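Local atomic coordinates of nucleoporin nup120 (Schizosaccharomyces pombe, PDB entry 4GQ2), a protein that serves as a structural component of the nuclear pore complex, whose nucleoporins can also act as docking or interaction partners for transiently associated nuclear transport factors. Residues S119-H123 with S124-I128; I197-P200 with K201-S204; L600-L603 with V604-P608; S609-L612 with F613-L616. All coordinates share one frame; numbering follows the deposited sequence.

Contact 1: residues S119-H123 with S124-I128; sequences SFSEH and SDTTI
Phe120 meets Thr127 and Asp125 with the rim of its ring. CD1 of Phe120 lies 3.3 Å from Thr127 OG1, and CZ of Phe120 lies 3.6 Å from Asp125 OD1, both oxygens near the ring plane. The ring plane and the Asp125 carboxylate plane stand 86° apart. With CG anti to the backbone N (chi1 -177°), the ring is carried along the strand toward the turn. These residues belong to the beta hairpin of strands 115-121 and 126-133, the first two strands of a four-stranded antiparallel sheet in the beta-propeller domain. Its hydrogen-bonded pair is Ser119 with Ile128: Ile128 N reaches Ser119 O at 2.7 Å, and Ser119 N reaches Ile128 O at 3.0 Å. Nearer the turn, Ser121 N donates to Thr126 O at 3.1 Å, almost straight at 170°. Putting an alanine at Phe120 would probably deprive Thr127 and Asp125 of their shared aromatic edge and open a gap beside Tyr63, which the ring also touches. Asp125 has a second partner, since its OD2 forms a salt bridge with Lys145. At the bend, Asp125 N donates to Glu122 O over 3.3 Å.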
# COMPACT_ATOMS: atom_id res chain seq x y z
N SER A 119 -6.12 17.02 -33.18
CA SER A 119 -7.10 16.62 -34.20
C SER A 119 -6.96 15.13 -34.50
O SER A 119 -5.88 14.55 -34.34
CB SER A 119 -6.93 17.44 -35.47
OG SER A 119 -8.07 17.31 -36.31
N PHE A 120 -8.05 14.51 -34.95
CA PHE A 120 -8.08 13.08 -35.21
C PHE A 120 -8.58 12.75 -36.61
O PHE A 120 -9.63 13.25 -37.03
CB PHE A 120 -8.94 12.38 -34.15
CG PHE A 120 -8.99 10.89 -34.28
CD1 PHE A 120 -7.91 10.11 -33.87
CD2 PHE A 120 -10.11 10.26 -34.81
CE1 PHE A 120 -7.95 8.73 -33.99
CE2 PHE A 120 -10.15 8.88 -34.94
CZ PHE A 120 -9.07 8.11 -34.52
N SER A 121 -7.82 11.91 -37.32
CA SER A 121 -8.18 11.43 -38.66
C SER A 121 -8.88 10.09 -38.60
O SER A 121 -8.39 9.15 -37.97
CB SER A 121 -6.92 11.29 -39.54
OG SER A 121 -6.12 10.20 -39.11
N GLU A 122 -10.03 9.99 -39.27
CA GLU A 122 -10.79 8.74 -39.33
C GLU A 122 -10.00 7.64 -40.05
O GLU A 122 -9.70 6.61 -39.45
CB GLU A 122 -12.16 8.96 -39.96
CG GLU A 122 -13.12 9.76 -39.09
CD GLU A 122 -14.56 9.31 -39.22
OE1 GLU A 122 -14.93 8.71 -40.26
OE2 GLU A 122 -15.34 9.56 -38.28
N HIS A 123 -9.66 7.88 -41.31
CA HIS A 123 -8.76 7.00 -42.05
C HIS A 123 -7.39 7.08 -41.42
O HIS A 123 -6.99 8.13 -40.91
CB HIS A 123 -8.71 7.38 -43.53
CG HIS A 123 -7.83 6.48 -44.37
ND1 HIS A 123 -6.80 6.95 -45.10
CD2 HIS A 123 -7.87 5.10 -44.58
CE1 HIS A 123 -6.20 5.93 -45.74
NE2 HIS A 123 -6.86 4.80 -45.42
N SER A 124 -6.68 5.95 -41.43
CA SER A 124 -5.35 5.79 -40.79
C SER A 124 -5.36 5.84 -39.26
O SER A 124 -4.32 5.64 -38.63
CB SER A 124 -4.31 6.76 -41.38
OG SER A 124 -4.52 8.09 -40.93
N ASP A 125 -6.53 6.09 -38.67
CA ASP A 125 -6.76 5.99 -37.22
C ASP A 125 -5.61 6.58 -36.38
O ASP A 125 -5.09 5.92 -35.48
CB ASP A 125 -7.02 4.53 -36.83
CG ASP A 125 -7.86 4.39 -35.57
OD1 ASP A 125 -9.08 4.66 -35.63
OD2 ASP A 125 -7.30 4.01 -34.52
N THR A 126 -5.24 7.82 -36.69
CA THR A 126 -4.12 8.48 -36.01
C THR A 126 -4.50 9.85 -35.43
O THR A 126 -5.31 10.58 -36.00
CB THR A 126 -2.86 8.60 -36.92
OG1 THR A 126 -1.97 9.58 -36.39
CG2 THR A 126 -3.23 8.99 -38.34
N THR A 127 -3.90 10.18 -34.29
CA THR A 127 -4.12 11.45 -33.62
C THR A 127 -2.97 12.42 -33.94
O THR A 127 -1.81 12.02 -33.98
CB THR A 127 -4.26 11.28 -32.09
OG1 THR A 127 -5.29 10.33 -31.80
CG2 THR A 127 -4.62 12.60 -31.41
N ILE A 128 -3.33 13.68 -34.16
CA ILE A 128 -2.40 14.73 -34.55
C ILE A 128 -2.27 15.77 -33.44
O ILE A 128 -3.27 16.14 -32.81
CB ILE A 128 -2.86 15.39 -35.88
CG1 ILE A 128 -2.27 14.66 -37.08
CG2 ILE A 128 -2.50 16.87 -35.95
CD1 ILE A 128 -3.02 13.41 -37.50

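Contact 2: residues I197-P200 with K201-S204; sequences ILNP and KDAS
Asn199, Lys201 and Pro200 carry the tight turn that links strand 193-199 to strand 204-210, the last two strands of a four-stranded antiparallel sheet in the beta-propeller domain. Asn199 closes the turn with its backbone: its N donates to Ser204 O at 3.0 Å, while its O accepts from Asp202 N at 3.2 Å and, weakly, from Ala203 N. The Asn199 side chain adds a contact across the turn, its OD1 resting 3.1 Å from Lys201 CD. Lys201 gets there by placing CG between its backbone N and carbonyl carbon (chi1 58°) and then bending at each later torsion. Replacing Asn199 with an alanine is likely to take this support from the lysine methylenes and set that chain free to turn. The ring of Pro200 packs on Tyr140 and Arg142 of the neighbouring sheet. Asp202 comes from within the turn, its carboxylate turned 82° from the Asn199 amide and its OD1 3.0 Å from Asn199 CB. The second carboxylate oxygen, Asp202 OD2, takes a 2.7 Å hydrogen bond from Ser204 OG, which approaches 40° out of the carboxylate plane.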
# COMPACT_ATOMS: atom_id res chain seq x y z
N ILE A 197 -2.74 26.05 -43.78
CA ILE A 197 -3.17 24.81 -44.44
C ILE A 197 -1.95 24.01 -44.89
O ILE A 197 -1.12 24.51 -45.66
CB ILE A 197 -4.09 25.05 -45.66
CG1 ILE A 197 -5.33 25.88 -45.27
CG2 ILE A 197 -4.54 23.74 -46.29
CD1 ILE A 197 -5.22 27.34 -45.63
N LEU A 198 -1.86 22.77 -44.42
CA LEU A 198 -0.69 21.94 -44.65
C LEU A 198 -0.99 20.82 -45.64
O LEU A 198 -2.11 20.33 -45.73
CB LEU A 198 -0.20 21.32 -43.33
CG LEU A 198 -0.21 22.17 -42.06
CD1 LEU A 198 -0.36 21.27 -40.85
CD2 LEU A 198 1.03 23.03 -41.95
N ASN A 199 0.05 20.45 -46.38
CA ASN A 199 0.02 19.26 -47.22
C ASN A 199 1.01 18.29 -46.59
O ASN A 199 2.21 18.37 -46.85
CB ASN A 199 0.41 19.61 -48.65
CG ASN A 199 -0.32 18.77 -49.69
OD1 ASN A 199 -1.33 18.12 -49.39
ND2 ASN A 199 0.17 18.79 -50.92
N PRO A 200 0.50 17.39 -45.71
CA PRO A 200 1.37 16.51 -44.94
C PRO A 200 2.22 15.59 -45.81
O PRO A 200 3.25 15.08 -45.35
CB PRO A 200 0.38 15.69 -44.09
CG PRO A 200 -0.87 16.50 -44.07
CD PRO A 200 -0.92 17.16 -45.41
N LYS A 201 1.80 15.40 -47.06
CA LYS A 201 2.47 14.49 -48.00
C LYS A 201 3.59 15.11 -48.84
O LYS A 201 4.03 14.51 -49.82
CB LYS A 201 1.44 13.79 -48.91
CG LYS A 201 0.57 14.73 -49.74
CD LYS A 201 -0.75 15.05 -49.04
CE LYS A 201 -1.80 13.97 -49.27
NZ LYS A 201 -2.19 13.85 -50.70
N ASP A 202 4.04 16.31 -48.47
CA ASP A 202 5.25 16.91 -49.09
C ASP A 202 5.97 17.93 -48.19
O ASP A 202 6.94 18.56 -48.62
CB ASP A 202 4.94 17.50 -50.47
CG ASP A 202 4.05 18.72 -50.41
OD1 ASP A 202 3.24 18.83 -49.46
OD2 ASP A 202 4.16 19.58 -51.31
N ALA A 203 5.48 18.07 -46.96
CA ALA A 203 6.09 18.95 -45.93
C ALA A 203 6.01 20.45 -46.25
O ALA A 203 6.75 21.25 -45.66
CB ALA A 203 7.52 18.52 -45.60
N SER A 204 5.11 20.82 -47.15
CA SER A 204 4.91 22.23 -47.51
C SER A 204 3.56 22.75 -47.02
O SER A 204 2.65 21.97 -46.71
CB SER A 204 5.01 22.40 -49.03
OG SER A 204 3.92 21.76 -49.68

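Contact 3: residues L600-L603 with V604-P608; sequences LREL and VQDLP
The C-terminal turn of helix 590-605, in the helical domain, brings Arg601 against Gln605 and Glu602 against Asp606, the first residue to leave helical backbone angles. Arg601 and Gln605 run side by side in the same direction, with Gln605 NE2 3.1 Å from Arg601 CG and the guanidinium and amide planes 51° apart. Gln605 CG, anti to its own carbonyl carbon at chi1 -62°, sits 3.1 Å from Arg601 O, close over the helix backbone. One helical turn is kept by Val604 N donating to Leu600 O at 2.9 Å, and the two methyls of Val604 also approach that oxygen, CG2 at 3.4 Å. The last such bond runs from Asp606 N to Glu602 O at 3.0 Å. Across it the two acidic side chains cross obliquely, Asp606 OD2 lying 3.7 Å from Glu602 CG; Glu602 OE1 stays 5.2 Å from Asp606 OD2, a like-charge pair that probably disfavours closer approach. Trp835 touches Arg601, Val604 and Gln605, while helix 719-739 packs on Leu600, Leu603 and Val604. Beyond the helix, where Leu607 is poorly ordered, Leu607 CA makes a C-H...O contact with Leu603 O at 3.1 Å, the angle at the hydrogen being 138°.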
# COMPACT_ATOMS: atom_id res chain seq x y z
N LEU A 600 -8.69 -5.53 17.61
CA LEU A 600 -9.79 -5.93 16.71
C LEU A 600 -9.30 -6.96 15.71
O LEU A 600 -10.00 -7.92 15.40
CB LEU A 600 -10.43 -4.73 15.99
CG LEU A 600 -11.18 -3.72 16.86
CD1 LEU A 600 -11.57 -2.48 16.06
CD2 LEU A 600 -12.42 -4.36 17.47
N ARG A 601 -8.08 -6.75 15.24
CA ARG A 601 -7.40 -7.71 14.36
C ARG A 601 -7.33 -9.06 15.05
O ARG A 601 -7.69 -10.09 14.47
CB ARG A 601 -5.99 -7.20 14.08
CG ARG A 601 -5.37 -7.62 12.76
CD ARG A 601 -4.00 -6.97 12.62
NE ARG A 601 -4.10 -5.51 12.65
CZ ARG A 601 -3.29 -4.70 13.33
NH1 ARG A 601 -2.32 -5.19 14.07
NH2 ARG A 601 -3.47 -3.38 13.28
N GLU A 602 -6.90 -9.05 16.31
CA GLU A 602 -6.77 -10.25 17.12
C GLU A 602 -8.14 -10.91 17.28
O GLU A 602 -8.29 -12.13 17.13
CB GLU A 602 -6.20 -9.87 18.48
CG GLU A 602 -5.36 -10.93 19.18
CD GLU A 602 -4.61 -10.37 20.38
OE1 GLU A 602 -3.39 -10.62 20.49
OE2 GLU A 602 -5.24 -9.67 21.21
N LEU A 603 -9.15 -10.09 17.52
CA LEU A 603 -10.52 -10.55 17.69
C LEU A 603 -11.06 -11.26 16.44
O LEU A 603 -11.74 -12.28 16.57
CB LEU A 603 -11.42 -9.36 18.03
CG LEU A 603 -12.41 -9.49 19.18
CD1 LEU A 603 -11.66 -9.53 20.51
CD2 LEU A 603 -13.39 -8.34 19.16
N VAL A 604 -10.76 -10.74 15.25
CA VAL A 604 -11.33 -11.28 14.02
C VAL A 604 -10.43 -12.29 13.32
O VAL A 604 -10.84 -12.89 12.32
CB VAL A 604 -11.75 -10.17 13.01
CG1 VAL A 604 -12.73 -9.19 13.64
CG2 VAL A 604 -10.53 -9.44 12.44
N GLN A 605 -9.21 -12.46 13.82
CA GLN A 605 -8.31 -13.48 13.27
C GLN A 605 -8.27 -14.73 14.15
O GLN A 605 -7.93 -15.81 13.67
CB GLN A 605 -6.91 -12.91 13.06
CG GLN A 605 -6.84 -11.76 12.06
CD GLN A 605 -5.42 -11.31 11.78
OE1 GLN A 605 -4.46 -11.94 12.22
NE2 GLN A 605 -5.28 -10.22 11.03
N ASP A 606 -8.60 -14.56 15.43
CA ASP A 606 -8.70 -15.68 16.37
C ASP A 606 -10.03 -15.56 17.13
O ASP A 606 -10.04 -15.45 18.36
CB ASP A 606 -7.53 -15.67 17.37
CG ASP A 606 -6.24 -15.08 16.79
OD1 ASP A 606 -5.72 -15.63 15.80
OD2 ASP A 606 -5.75 -14.07 17.34
N LEU A 607 -11.14 -15.57 16.39
CA LEU A 607 -12.49 -15.31 16.95
C LEU A 607 -12.89 -16.17 18.18
O LEU A 607 -13.58 -15.67 19.07
CB LEU A 607 -13.57 -15.35 15.85
CG LEU A 607 -15.01 -14.87 16.09
CD1 LEU A 607 -15.11 -13.56 16.86
CD2 LEU A 607 -15.75 -14.77 14.77
N PRO A 608 -12.46 -17.45 18.23
CA PRO A 608 -12.65 -18.20 19.47
C PRO A 608 -11.61 -17.88 20.54
O PRO A 608 -10.40 -17.94 20.28
CB PRO A 608 -12.49 -19.66 19.03
CG PRO A 608 -11.65 -19.60 17.80
CD PRO A 608 -12.06 -18.33 17.11

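Contact 4: residues S609-L612 with F613-L616; sequences SYSL and FDTL
Ser611 OG meets Asp614 twice: it accepts from Asp614 N at 3.3 Å and makes a weak bond to Asp614 OD2 at 2.9 Å. With chi1 at 65°, the Ser611 hydroxyl is swung between its backbone N and carbonyl carbon, back over the first turn, where the amide of Asp614 points. On another side, Leu612 and Phe613 lie side by side, and the methyl CD2 of Leu612 sits over one face of the Phe613 ring in a CH-pi contact, 3.6 Å from the ring centroid and 15° off its normal. The same Leu612 CD2 reaches Leu616 CD1 at 3.9 Å. Tyr610, though poorly ordered, sets CB 3.5 Å from Asp614 CB and turns its ring edge to Thr615, whose CG2 lies 3.5 Å from Tyr610 CD2. Behind these side chains run the first helical backbone bonds, Thr615 N to Ser611 O and Leu616 N to Leu612 O, the latter 3.3 Å long. Further out, Leu612, Phe613 and Leu616 pack on helix 719-739 through Asp719, Leu723 and Phe722, while basic side chains of another protein's chain pack on Ser609 and Tyr610. The negative charge of Asp614 at this end would probably interact favourably with the helix dipole. The arrangement is a serine N-cap, which starts helix 612-624.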
# COMPACT_ATOMS: atom_id res chain seq x y z
N SER A 609 -12.09 -17.54 21.74
CA SER A 609 -11.27 -17.48 22.95
C SER A 609 -12.20 -17.31 24.15
O SER A 609 -12.44 -18.27 24.89
CB SER A 609 -10.23 -16.35 22.90
OG SER A 609 -9.30 -16.47 23.96
N TYR A 610 -12.71 -16.10 24.33
CA TYR A 610 -13.77 -15.85 25.30
C TYR A 610 -15.11 -15.92 24.60
O TYR A 610 -15.19 -15.94 23.36
CB TYR A 610 -13.65 -14.46 25.94
CG TYR A 610 -12.28 -14.05 26.43
CD1 TYR A 610 -11.67 -14.70 27.51
CD2 TYR A 610 -11.61 -12.98 25.84
CE1 TYR A 610 -10.42 -14.30 27.97
CE2 TYR A 610 -10.36 -12.58 26.29
CZ TYR A 610 -9.78 -13.24 27.35
OH TYR A 610 -8.54 -12.83 27.78
N SER A 611 -16.17 -15.93 25.40
CA SER A 611 -17.52 -15.73 24.89
C SER A 611 -17.59 -14.34 24.27
O SER A 611 -16.71 -13.51 24.48
CB SER A 611 -18.52 -15.82 26.03
OG SER A 611 -18.32 -14.77 26.96
N LEU A 612 -18.65 -14.10 23.51
CA LEU A 612 -18.87 -12.81 22.90
C LEU A 612 -18.83 -11.65 23.91
O LEU A 612 -18.15 -10.65 23.69
CB LEU A 612 -20.21 -12.83 22.15
CG LEU A 612 -20.45 -11.75 21.10
CD1 LEU A 612 -21.32 -12.30 19.98
CD2 LEU A 612 -21.08 -10.51 21.71
N PHE A 613 -19.55 -11.79 25.02
CA PHE A 613 -19.73 -10.66 25.93
C PHE A 613 -18.62 -10.51 26.96
O PHE A 613 -18.54 -9.47 27.63
CB PHE A 613 -21.13 -10.68 26.55
CG PHE A 613 -22.21 -10.36 25.56
CD1 PHE A 613 -22.82 -11.38 24.82
CD2 PHE A 613 -22.61 -9.05 25.34
CE1 PHE A 613 -23.81 -11.09 23.90
CE2 PHE A 613 -23.60 -8.75 24.41
CZ PHE A 613 -24.20 -9.78 23.69
N ASP A 614 -17.77 -11.52 27.08
CA ASP A 614 -16.52 -11.38 27.81
C ASP A 614 -15.54 -10.51 27.02
O ASP A 614 -14.83 -9.68 27.60
CB ASP A 614 -15.88 -12.74 28.10
CG ASP A 614 -16.58 -13.49 29.23
OD1 ASP A 614 -17.20 -12.86 30.10
OD2 ASP A 614 -16.49 -14.74 29.24
N THR A 615 -15.52 -10.70 25.70
CA THR A 615 -14.62 -9.95 24.82
C THR A 615 -14.98 -8.47 24.77
O THR A 615 -14.10 -7.61 24.86
CB THR A 615 -14.58 -10.54 23.38
OG1 THR A 615 -15.90 -10.77 22.90
CG2 THR A 615 -13.80 -11.85 23.35
N LEU A 616 -16.27 -8.16 24.66
CA LEU A 616 -16.74 -6.78 24.72
C LEU A 616 -16.33 -6.09 26.02
O LEU A 616 -15.98 -4.91 26.02
CB LEU A 616 -18.26 -6.70 24.55
CG LEU A 616 -18.84 -6.79 23.14
CD1 LEU A 616 -20.34 -7.03 23.19
CD2 LEU A 616 -18.54 -5.53 22.33

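The four contacts fall into two pairs. Contacts 1 and 2 are turns of two four-stranded antiparallel sheets of the beta-propeller domain; their centres are 16 Å apart and their nearest atoms about 7 Å, without touching. Tyr140 is shared between them, reaching Ile128 of contact 1 as well as Leu198 and Pro200 of contact 2. Contacts 3 and 4 follow directly in the chain, one ending helix 590-605 and the other starting helix 612-624. Their centres lie 11 Å apart, and they touch where Leu603 CD1 packs 4.2 Å from Thr615 CB. The pairs lie on opposite sides of the chain's centre, contacts 2 and 4 having centres 80 Å apart.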